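Local coordinates for protein beta-galactosidase (Trichoderma reesei, PDB 3OG2) that probably catalyses the hydrolysis of terminal non-reducing beta-D-galactose residues in beta-D-galactosides, as a glycosylated family 35 glycoside hydrolase, at residues H301-E304 and R305-K309; Y359-L362 and K363-Q367; F319-Y322 and M323-G326. One frame throughout, in Å; residues are numbered along the deposited sequence. Where two conformers were deposited one is given.

Contact 1: residues H301-E304 and R305-K309; sequences HEFE and RVFYK. With MAN (alpha-D-mannopyranose), chain B.
His301 and Arg305, one helical turn apart, run side by side and end on the same mannose of a glycan carried by the protein itself. The imidazole stands almost perpendicular to the guanidinium (88°) and brings CD2 over one face of it, 3.7 Å from Arg305 NH1. His301 NE2 donates to mannose O4 at 2.9 Å, and that hydroxyl donates in turn to Glu302 OE2 at 2.7 Å. Glu302 also lays CG over a guanidinium face; its OE2 is 4.0 Å from Arg305 NH2, a long salt bridge by charge alone, well off the guanidinium plane. With CG wedged between N and C (chi1 63°), Arg305 extends back past His301 O, which turns the guanidinium edge to mannose O3, 3.1 Å from NH2, while NE bonds Arg448 O. These are the opening turns of helix 301-313, on the outside of the TIM barrel. An aromatic cluster fills another flank: Phe303, here in one of two modelled conformers, sets CE1 over a face of Phe307, planes 31° apart, and CE2 3.4 Å from Tyr308 CE1. Glu304 CA sits over the centre of the Tyr308 ring, and a water joins Glu304 OE2 to Tyr308 OH, which also bonds Gln280 O.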
ATOM      1  N   HIS A 301       2.981  13.659   8.532  1.00  7.95           N
ATOM      2  CA  HIS A 301       4.321  13.589   9.137  1.00  7.98           C
ATOM      3  C   HIS A 301       4.292  13.741  10.652  1.00  7.55           C
ATOM      4  O   HIS A 301       5.174  13.245  11.362  1.00  8.82           O
ATOM      5  CB  HIS A 301       5.227  14.652   8.467  1.00  8.69           C
ATOM      6  CG  HIS A 301       4.841  16.045   8.774  1.00  8.69           C
ATOM      7  ND1 HIS A 301       3.825  16.738   8.157  1.00 10.80           N
ATOM      8  CD2 HIS A 301       5.407  16.887   9.689  1.00  9.28           C
ATOM      9  CE1 HIS A 301       3.771  17.983   8.707  1.00 10.85           C
ATOM     10  NE2 HIS A 301       4.712  18.084   9.629  1.00 13.32           N
ATOM     11  N   GLU A 302       3.293  14.486  11.156  1.00  7.75           N
ATOM     12  CA  GLU A 302       3.151  14.688  12.595  1.00  7.46           C
ATOM     13  C   GLU A 302       2.754  13.380  13.273  1.00  7.35           C
ATOM     14  O   GLU A 302       3.280  13.010  14.320  1.00  8.14           O
ATOM     15  CB  GLU A 302       2.124  15.785  12.904  1.00  8.73           C
ATOM     16  CG  GLU A 302       2.620  17.132  12.398  1.00 10.74           C
ATOM     17  CD  GLU A 302       1.614  18.245  12.527  1.00 15.15           C
ATOM     18  OE1 GLU A 302       0.402  17.946  12.399  1.00 18.69           O
ATOM     19  OE2 GLU A 302       2.038  19.406  12.666  1.00 19.22           O
ATOM     20  N   PHE A 303       1.769  12.721  12.653  1.00  7.83           N
ATOM     21  CA  PHE A 303       1.417  11.392  13.151  0.50  6.92           C
ATOM     22  C   PHE A 303       2.661  10.520  13.213  1.00  7.12           C
ATOM     23  O   PHE A 303       2.901   9.782  14.165  1.00  8.13           O
ATOM     24  CB  PHE A 303       0.316  10.809  12.238  0.50  8.45           C
ATOM     25  CG  PHE A 303       0.294   9.294  12.283  0.50  8.17           C
ATOM     26  CD1 PHE A 303      -0.426   8.638  13.261  0.50  9.58           C
ATOM     27  CD2 PHE A 303       0.965   8.501  11.352  0.50 10.48           C
ATOM     28  CE1 PHE A 303      -0.447   7.251  13.337  0.50  9.00           C
ATOM     29  CE2 PHE A 303       0.988   7.124  11.407  0.50 11.31           C
ATOM     30  CZ  PHE A 303       0.263   6.488  12.406  0.50  8.97           C
ATOM     31  N   GLU A 304       3.470  10.515  12.146  1.00  7.84           N
ATOM     32  CA  GLU A 304       4.647   9.611  12.142  1.00  7.85           C
ATOM     33  C   GLU A 304       5.592   9.935  13.266  1.00  8.25           C
ATOM     34  O   GLU A 304       6.082   9.058  13.996  1.00  8.66           O
ATOM     35  CB  GLU A 304       5.437   9.680  10.813  1.00  7.92           C
ATOM     36  CG  GLU A 304       4.564   9.153   9.649  1.00  8.28           C
ATOM     37  CD  GLU A 304       5.364   9.226   8.365  1.00  7.52           C
ATOM     38  OE1 GLU A 304       6.218  10.195   8.246  1.00  8.39           O
ATOM     39  OE2 GLU A 304       5.121   8.437   7.462  1.00  8.42           O
ATOM     40  N   ARG A 305       5.911  11.240  13.440  1.00  8.06           N
ATOM     41  CA  ARG A 305       6.961  11.468  14.475  1.00  9.92           C
ATOM     42  C   ARG A 305       6.394  11.192  15.865  1.00  9.31           C
ATOM     43  O   ARG A 305       7.160  10.645  16.682  1.00 10.35           O
ATOM     44  CB  ARG A 305       7.582  12.812  14.295  1.00 14.07           C
ATOM     45  CG  ARG A 305       6.595  13.931  14.486  1.00 13.07           C
ATOM     46  CD  ARG A 305       7.134  15.174  13.700  1.00 13.09           C
ATOM     47  NE  ARG A 305       6.311  16.298  14.114  1.00 10.96           N
ATOM     48  CZ  ARG A 305       6.407  17.550  13.640  1.00 10.90           C
ATOM     49  NH1 ARG A 305       7.261  17.908  12.664  1.00 11.85           N
ATOM     50  NH2 ARG A 305       5.597  18.471  14.173  1.00 11.13           N
ATOM     51  N   VAL A 306       5.124  11.489  16.161  1.00  8.33           N
ATOM     52  CA  VAL A 306       4.636  11.159  17.521  1.00  8.10           C
ATOM     53  C   VAL A 306       4.388   9.675  17.681  1.00  7.71           C
ATOM     54  O   VAL A 306       4.850   9.039  18.649  1.00  9.08           O
ATOM     55  CB  VAL A 306       3.349  11.951  17.846  1.00  9.23           C
ATOM     56  CG1 VAL A 306       2.803  11.557  19.222  1.00  9.45           C
ATOM     57  CG2 VAL A 306       3.573  13.467  17.782  1.00  9.95           C
ATOM     58  N   PHE A 307       3.612   9.074  16.746  1.00  7.48           N
ATOM     59  CA  PHE A 307       3.252   7.677  16.972  1.00  7.83           C
ATOM     60  C   PHE A 307       4.381   6.688  16.691  1.00  6.62           C
ATOM     61  O   PHE A 307       4.482   5.655  17.369  1.00  7.96           O
ATOM     62  CB  PHE A 307       2.044   7.281  16.090  1.00  7.72           C
ATOM     63  CG  PHE A 307       0.717   7.795  16.623  1.00  8.11           C
ATOM     64  CD1 PHE A 307       0.323   9.100  16.422  1.00 10.46           C
ATOM     65  CD2 PHE A 307      -0.119   6.866  17.309  1.00 10.68           C
ATOM     66  CE1 PHE A 307      -0.902   9.529  16.864  1.00 11.14           C
ATOM     67  CE2 PHE A 307      -1.358   7.326  17.787  1.00 10.45           C
ATOM     68  CZ  PHE A 307      -1.740   8.633  17.560  1.00 13.33           C
ATOM     69  N   TYR A 308       5.232   6.943  15.703  1.00  7.20           N
ATOM     70  CA  TYR A 308       6.291   5.954  15.409  1.00  6.89           C
ATOM     71  C   TYR A 308       7.356   6.010  16.483  1.00  7.53           C
ATOM     72  O   TYR A 308       7.865   4.977  16.931  1.00  8.13           O
ATOM     73  CB  TYR A 308       6.893   6.110  14.031  1.00  6.53           C
ATOM     74  CG  TYR A 308       5.916   5.858  12.876  1.00  6.95           C
ATOM     75  CD1 TYR A 308       4.585   5.531  13.083  1.00  6.89           C
ATOM     76  CD2 TYR A 308       6.387   5.951  11.572  1.00  7.58           C
ATOM     77  CE1 TYR A 308       3.737   5.302  12.011  1.00  6.76           C
ATOM     78  CE2 TYR A 308       5.538   5.734  10.494  1.00  7.94           C
ATOM     79  CZ  TYR A 308       4.222   5.407  10.727  1.00  6.62           C
ATOM     80  OH  TYR A 308       3.387   5.196   9.655  1.00  7.95           O
ATOM     81  N   LYS A 309       7.714   7.214  16.955  1.00  7.59           N
ATOM     82  CA  LYS A 309       8.678   7.272  18.075  1.00  7.26           C
ATOM     83  C   LYS A 309       8.051   6.704  19.343  1.00  7.44           C
ATOM     84  O   LYS A 309       8.798   6.191  20.180  1.00  8.25           O
ATOM     85  CB  LYS A 309       9.140   8.721  18.278  1.00  8.25           C
ATOM     86  CG  LYS A 309       9.996   9.197  17.083  1.00  8.65           C
ATOM     87  CD  LYS A 309      10.403  10.659  17.205  1.00  9.40           C
ATOM     88  CE  LYS A 309      11.052  11.116  15.879  1.00 10.50           C
ATOM     89  NZ  LYS A 309      11.601  12.471  15.947  1.00 11.62           N
TER
HETATM   90  C1  MAN B   5       6.128  23.658  10.415  1.00 11.01           C
HETATM   91  C2  MAN B   5       6.675  23.064  11.699  1.00 11.12           C
HETATM   92  C3  MAN B   5       6.325  21.581  11.848  1.00 11.78           C
HETATM   93  C4  MAN B   5       4.816  21.436  11.694  1.00 11.64           C
HETATM   94  C5  MAN B   5       4.376  21.975  10.323  1.00 13.25           C
HETATM   95  C6  MAN B   5       2.831  21.970  10.229  1.00 17.89           C
HETATM   96  O2  MAN B   5       6.059  23.804  12.740  1.00 14.52           O
HETATM   97  O3  MAN B   5       6.739  21.099  13.107  1.00 12.34           O
HETATM   98  O4  MAN B   5       4.507  20.064  11.744  1.00 11.38           O
HETATM   99  O5  MAN B   5       4.774  23.343  10.254  1.00 11.79           O
HETATM  100  O6  MAN B   5       2.444  22.302   8.906  1.00 28.81           O
HETATM  101  O   HOH W   1       3.325   6.383   7.070  1.00 10.06           O

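Contact 2: residues Y359-L362 and K363-Q367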
ATOM      1  N   TYR A 359       6.848  11.209   3.794  1.00  6.82           N
ATOM      2  CA  TYR A 359       7.963  10.393   3.256  1.00  7.09           C
ATOM      3  C   TYR A 359       9.269  10.856   3.880  1.00  6.48           C
ATOM      4  O   TYR A 359      10.095  10.057   4.351  1.00  6.75           O
ATOM      5  CB  TYR A 359       7.975  10.473   1.703  1.00  7.36           C
ATOM      6  CG  TYR A 359       9.144   9.684   1.140  1.00  7.36           C
ATOM      7  CD1 TYR A 359      10.410  10.274   0.957  1.00  7.88           C
ATOM      8  CD2 TYR A 359       8.974   8.324   0.788  1.00  7.55           C
ATOM      9  CE1 TYR A 359      11.490   9.572   0.465  1.00  7.62           C
ATOM     10  CE2 TYR A 359      10.050   7.612   0.295  1.00  7.99           C
ATOM     11  CZ  TYR A 359      11.298   8.241   0.129  1.00  7.33           C
ATOM     12  OH  TYR A 359      12.396   7.581  -0.362  1.00  8.88           O
ATOM     13  N   SER A 360       9.522  12.186   3.778  1.00  6.69           N
ATOM     14  CA  SER A 360      10.836  12.674   4.228  1.00  7.37           C
ATOM     15  C   SER A 360      10.992  12.508   5.724  1.00  6.73           C
ATOM     16  O   SER A 360      12.102  12.204   6.190  1.00  8.13           O
ATOM     17  CB  SER A 360      10.988  14.140   3.824  1.00  9.44           C
ATOM     18  OG  SER A 360      10.848  14.270   2.396  1.00  9.53           O
ATOM     19  N   GLU A 361       9.887  12.680   6.482  1.00  7.49           N
ATOM     20  CA  GLU A 361       9.988  12.452   7.942  1.00  7.41           C
ATOM     21  C   GLU A 361      10.278  10.984   8.239  1.00  7.83           C
ATOM     22  O   GLU A 361      11.064  10.675   9.133  1.00  8.13           O
ATOM     23  CB  GLU A 361       8.688  12.878   8.586  1.00  8.67           C
ATOM     24  CG  GLU A 361       8.573  12.363  10.025  1.00 10.05           C
ATOM     25  CD  GLU A 361       9.636  12.811  11.005  1.00 12.99           C
ATOM     26  OE1 GLU A 361      10.032  14.012  10.896  1.00 14.33           O
ATOM     27  OE2 GLU A 361      10.089  12.039  11.924  1.00 14.21           O
ATOM     28  N   LEU A 362       9.662  10.063   7.473  1.00  6.80           N
ATOM     29  CA  LEU A 362       9.917   8.633   7.716  1.00  7.28           C
ATOM     30  C   LEU A 362      11.362   8.293   7.423  1.00  6.24           C
ATOM     31  O   LEU A 362      11.953   7.471   8.151  1.00  8.10           O
ATOM     32  CB  LEU A 362       8.941   7.834   6.869  1.00  7.02           C
ATOM     33  CG  LEU A 362       8.922   6.337   7.067  1.00  8.03           C
ATOM     34  CD1 LEU A 362       8.756   5.940   8.534  1.00 10.03           C
ATOM     35  CD2 LEU A 362       7.757   5.764   6.243  1.00  9.11           C
ATOM     36  N   LYS A 363      11.954   8.928   6.394  1.00  6.60           N
ATOM     37  CA  LYS A 363      13.378   8.699   6.109  1.00  7.08           C
ATOM     38  C   LYS A 363      14.245   9.129   7.275  1.00  6.49           C
ATOM     39  O   LYS A 363      15.245   8.491   7.572  1.00  7.45           O
ATOM     40  CB  LYS A 363      13.741   9.540   4.867  1.00  6.82           C
ATOM     41  CG  LYS A 363      15.213   9.446   4.501  1.00  7.13           C
ATOM     42  CD  LYS A 363      15.552  10.122   3.140  1.00  7.67           C
ATOM     43  CE  LYS A 363      15.135  11.611   3.204  1.00  8.84           C
ATOM     44  NZ  LYS A 363      15.581  12.303   1.953  1.00  8.64           N
ATOM     45  N   LEU A 364      13.911  10.234   7.983  1.00  7.10           N
ATOM     46  CA  LEU A 364      14.760  10.616   9.114  1.00  7.63           C
ATOM     47  C   LEU A 364      14.789   9.500  10.156  1.00  7.89           C
ATOM     48  O   LEU A 364      15.829   9.214  10.771  1.00  9.91           O
ATOM     49  CB  LEU A 364      14.222  11.879   9.769  1.00  8.60           C
ATOM     50  CG  LEU A 364      14.020  13.089   8.877  1.00  7.90           C
ATOM     51  CD1 LEU A 364      13.562  14.283   9.724  1.00 10.78           C
ATOM     52  CD2 LEU A 364      15.296  13.435   8.130  1.00 11.43           C
ATOM     53  N   GLN A 365      13.626   8.860  10.327  1.00  7.93           N
ATOM     54  CA  GLN A 365      13.541   7.793  11.344  1.00  8.27           C
ATOM     55  C   GLN A 365      14.235   6.522  10.911  1.00  7.16           C
ATOM     56  O   GLN A 365      14.941   5.898  11.715  1.00  9.01           O
ATOM     57  CB  GLN A 365      12.058   7.495  11.617  1.00 10.73           C
ATOM     58  CG  GLN A 365      11.304   8.715  12.205  1.00 12.23           C
ATOM     59  CD  GLN A 365       9.848   8.374  12.446  1.00 14.29           C
ATOM     60  OE1 GLN A 365       9.440   7.206  12.566  1.00 16.19           O
ATOM     61  NE2 GLN A 365       8.998   9.366  12.519  1.00 15.32           N
ATOM     62  N   GLY A 366      14.078   6.136   9.632  1.00  7.27           N
ATOM     63  CA  GLY A 366      14.770   4.930   9.178  1.00  7.22           C
ATOM     64  C   GLY A 366      16.285   5.079   9.198  1.00  7.11           C
ATOM     65  O   GLY A 366      17.033   4.161   9.588  1.00  7.78           O
ATOM     66  N   GLN A 367      16.759   6.267   8.777  1.00  6.82           N
ATOM     67  CA  GLN A 367      18.203   6.471   8.758  1.00  7.56           C
ATOM     68  C   GLN A 367      18.786   6.520  10.162  1.00  6.94           C
ATOM     69  O   GLN A 367      19.893   6.022  10.375  1.00  8.20           O
ATOM     70  CB  GLN A 367      18.516   7.747   7.971  1.00  9.61           C
ATOM     71  CG  GLN A 367      18.138   7.593   6.487  1.00  9.43           C
ATOM     72  CD  GLN A 367      18.937   6.529   5.803  1.00 10.06           C
ATOM     73  OE1 GLN A 367      19.977   6.025   6.120  1.00 11.01           O
ATOM     74  NE2 GLN A 367      18.335   6.103   4.663  1.00 11.63           N
TER
HETATM   75  O   HOH W   2      12.830  13.553   0.705  1.00 11.02           O
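Glu361 and Gln365, four residues apart on helix 357-370, are joined by a nearly straight hydrogen bond from Gln365 NE2 to Glu361 OE2, 2.9 Å long with an N-H...O angle of 169°. OE2 lies close to the plane of the amide and accepts through its anti lone pair, although the two flat groups are turned 58° against each other. The glutamate chain leaves the backbone with CG anti to N and then bends at chi2 (60°), which carries its oxygens forward along the helix to the extended glutamine. Around this bond the packing is tight. Leu364 crosses the glutamate at about a right angle, CD1 lying 3.7 Å from Glu361 OE1, and Gln365 NE2 also makes a weak bond to Glu304 O of helix 301-313. Gln365 OE1, by contrast, is buried with no polar partner. The backbone beneath is uneven: Gly366 N meets Leu362 O at 2.9 Å, whereas the bond from Gln365 N to Glu361 O is weak at 3.4 Å.

Between Ser360 and Lys363 the two segments meet more loosely, through water. One molecule lies 2.7 Å from Ser360 OG and accepts from Lys363 NZ at 3.3 Å, bridging two side chains that do not meet directly; an N-acetylglucosamine touches Ser360. The ammonium also donates to Tyr556 O, its strongest partner, and to Tyr558 O, and makes a cation-pi contact with Trp559. Such a helix, following the last barrel strand, 318-321, and lying against its predecessor 301-313, belongs to the outer helical layer of a TIM barrel.

Contact 3: residues F319-Y322 and M323-G326; sequences FNIY and MTFG
A cis peptide bond joins Tyr322 to Met323, drawing their CA atoms to 3.1 Å and bending the chain where strand 318-321 gives way to loop; a second corner follows at Thr324. A non-proline cis peptide after the last barrel strand is a recurring feature of clan GH-A glycosidases. The Thr324 hydroxyl spans the bend, OG1 donating to Ile321 O at 3.0 Å from above the carbonyl plane, 38° out of it, and touching Ile321 CB at 3.4 Å. Across the cis bond Tyr322 and Met323 point the same way. The bend at chi2 (-59°) brings the methionine SD over the middle of the tyrosine ring, 3.4 Å from Tyr322 CZ, a Met-aromatic contact to which CG adds an off-centre CH-pi approach. Tyr322 OH bonds Tyr342 OH. With Tyr322 cut back to an alanine, the sulfur is likely to lose its aromatic face and Tyr342 OH this partner, and a gap would open beside the galactose site. The tyrosine side chain comes within about 4 Å of those of Tyr76 and Glu122, both galactose-binding. Behind the bend, strand 318-321 runs parallel between strands 38-47 and 275-280, while Phe319 and Ile321 meet Tyr308 of helix 301-313.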
ATOM      1  N   PHE A 319       9.264  -3.768  12.726  1.00  6.64           N
ATOM      2  CA  PHE A 319       8.282  -2.675  12.629  1.00  6.42           C
ATOM      3  C   PHE A 319       7.919  -2.511  11.180  1.00  6.42           C
ATOM      4  O   PHE A 319       8.779  -2.089  10.379  1.00  7.86           O
ATOM      5  CB  PHE A 319       8.971  -1.424  13.209  1.00  7.45           C
ATOM      6  CG  PHE A 319       8.090  -0.180  13.346  1.00  7.31           C
ATOM      7  CD1 PHE A 319       6.705  -0.201  13.439  1.00  9.58           C
ATOM      8  CD2 PHE A 319       8.762   1.028  13.423  1.00 10.06           C
ATOM      9  CE1 PHE A 319       5.976   0.978  13.634  1.00  8.45           C
ATOM     10  CE2 PHE A 319       8.029   2.208  13.592  1.00 11.29           C
ATOM     11  CZ  PHE A 319       6.672   2.183  13.704  1.00  9.75           C
ATOM     12  N   ASN A 320       6.669  -2.805  10.791  1.00  6.48           N
ATOM     13  CA  ASN A 320       6.250  -2.731   9.400  1.00  6.43           C
ATOM     14  C   ASN A 320       5.111  -1.733   9.253  1.00  6.05           C
ATOM     15  O   ASN A 320       4.153  -1.769  10.023  1.00  8.59           O
ATOM     16  CB  ASN A 320       5.803  -4.104   8.920  1.00  7.07           C
ATOM     17  CG  ASN A 320       5.265  -4.078   7.490  1.00  7.27           C
ATOM     18  OD1 ASN A 320       5.974  -3.677   6.552  1.00  8.07           O
ATOM     19  ND2 ASN A 320       4.026  -4.475   7.284  1.00  8.14           N
ATOM     20  N   ILE A 321       5.269  -0.857   8.271  1.00  6.66           N
ATOM     21  CA  ILE A 321       4.316   0.224   8.028  1.00  6.61           C
ATOM     22  C   ILE A 321       3.339  -0.143   6.933  1.00  6.46           C
ATOM     23  O   ILE A 321       3.707  -0.357   5.777  1.00  6.43           O
ATOM     24  CB  ILE A 321       5.077   1.518   7.627  1.00  7.26           C
ATOM     25  CG1 ILE A 321       6.129   1.935   8.690  1.00  8.48           C
ATOM     26  CG2 ILE A 321       4.096   2.668   7.319  1.00  8.40           C
ATOM     27  CD1 ILE A 321       5.549   1.979  10.114  1.00 10.07           C
ATOM     28  N   TYR A 322       2.037  -0.289   7.327  1.00  6.24           N
ATOM     29  CA  TYR A 322       0.968  -0.732   6.416  1.00  6.42           C
ATOM     30  C   TYR A 322       0.160   0.520   6.101  1.00  5.98           C
ATOM     31  O   TYR A 322      -0.495   1.003   7.056  1.00  6.53           O
ATOM     32  CB  TYR A 322       0.127  -1.818   7.125  1.00  6.66           C
ATOM     33  CG  TYR A 322      -0.898  -2.408   6.176  1.00  6.48           C
ATOM     34  CD1 TYR A 322      -2.031  -1.717   5.746  1.00  6.33           C
ATOM     35  CD2 TYR A 322      -0.745  -3.705   5.656  1.00  7.43           C
ATOM     36  CE1 TYR A 322      -2.945  -2.247   4.893  1.00  7.05           C
ATOM     37  CE2 TYR A 322      -1.655  -4.281   4.777  1.00  7.07           C
ATOM     38  CZ  TYR A 322      -2.749  -3.542   4.397  1.00  7.00           C
ATOM     39  OH  TYR A 322      -3.642  -4.067   3.494  1.00  8.16           O
ATOM     40  N   MET A 323      -0.009   0.985   4.878  1.00  6.99           N
ATOM     41  CA  MET A 323       0.790   0.661   3.690  1.00  6.92           C
ATOM     42  C   MET A 323       1.981   1.633   3.601  1.00  6.41           C
ATOM     43  O   MET A 323       1.906   2.760   4.118  1.00  7.16           O
ATOM     44  CB  MET A 323      -0.038   0.887   2.428  1.00  7.15           C
ATOM     45  CG  MET A 323      -1.256  -0.054   2.290  1.00  7.61           C
ATOM     46  SD  MET A 323      -0.812  -1.799   2.277  1.00  7.06           S
ATOM     47  CE  MET A 323       0.009  -1.943   0.687  1.00  7.74           C
ATOM     48  N   THR A 324       3.020   1.224   2.891  1.00  6.74           N
ATOM     49  CA  THR A 324       4.068   2.164   2.483  1.00  6.34           C
ATOM     50  C   THR A 324       3.870   2.580   1.034  1.00  6.25           C
ATOM     51  O   THR A 324       3.994   3.761   0.737  1.00  7.49           O
ATOM     52  CB  THR A 324       5.440   1.554   2.769  1.00  7.39           C
ATOM     53  OG1 THR A 324       5.556   1.408   4.216  1.00  7.77           O
ATOM     54  CG2 THR A 324       6.576   2.457   2.337  1.00  8.45           C
ATOM     55  N   PHE A 325       3.534   1.651   0.159  1.00  6.96           N
ATOM     56  CA  PHE A 325       3.077   1.964  -1.190  1.00  6.65           C
ATOM     57  C   PHE A 325       1.778   1.167  -1.380  1.00  6.79           C
ATOM     58  O   PHE A 325       1.853  -0.074  -1.248  1.00  7.41           O
ATOM     59  CB  PHE A 325       4.121   1.598  -2.258  1.00  7.18           C
ATOM     60  CG  PHE A 325       3.485   1.617  -3.652  1.00  6.52           C
ATOM     61  CD1 PHE A 325       3.129   2.810  -4.253  1.00  7.39           C
ATOM     62  CD2 PHE A 325       3.263   0.398  -4.310  1.00  8.58           C
ATOM     63  CE1 PHE A 325       2.540   2.804  -5.521  1.00  7.93           C
ATOM     64  CE2 PHE A 325       2.678   0.415  -5.569  1.00 10.77           C
ATOM     65  CZ  PHE A 325       2.334   1.614  -6.172  1.00  9.31           C
ATOM     66  N   GLY A 326       0.654   1.790  -1.675  1.00  6.74           N
ATOM     67  CA  GLY A 326      -0.611   1.117  -1.768  1.00  7.76           C
ATOM     68  C   GLY A 326      -0.953   0.615  -3.147  1.00  6.85           C
ATOM     69  O   GLY A 326      -1.494  -0.480  -3.315  1.00  8.94           O
TER

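In the fold
All three contacts lie in the TIM-barrel part of the chain and come in the order 1, 3, 2: helix 301-313, strand 318-321 with its following loop, then helix 357-370. Contacts 1 and 2 sit on neighbouring outer helices, centres 10 Å apart, and touch directly, Gln365 OE1 lying 3.1 Å from Tyr308 CB. Contact 3 lies nearer the centre of the chain, its own centre 14 Å from contact 1 and 13 Å from contact 2. Tyr308 links it to contact 1, CG being 3.8 Å from Phe319 CZ, whereas contacts 2 and 3 stay about 5 Å apart at their nearest atoms. The three thus lead from helices touched by glycan to the barrel end beside the galactose site.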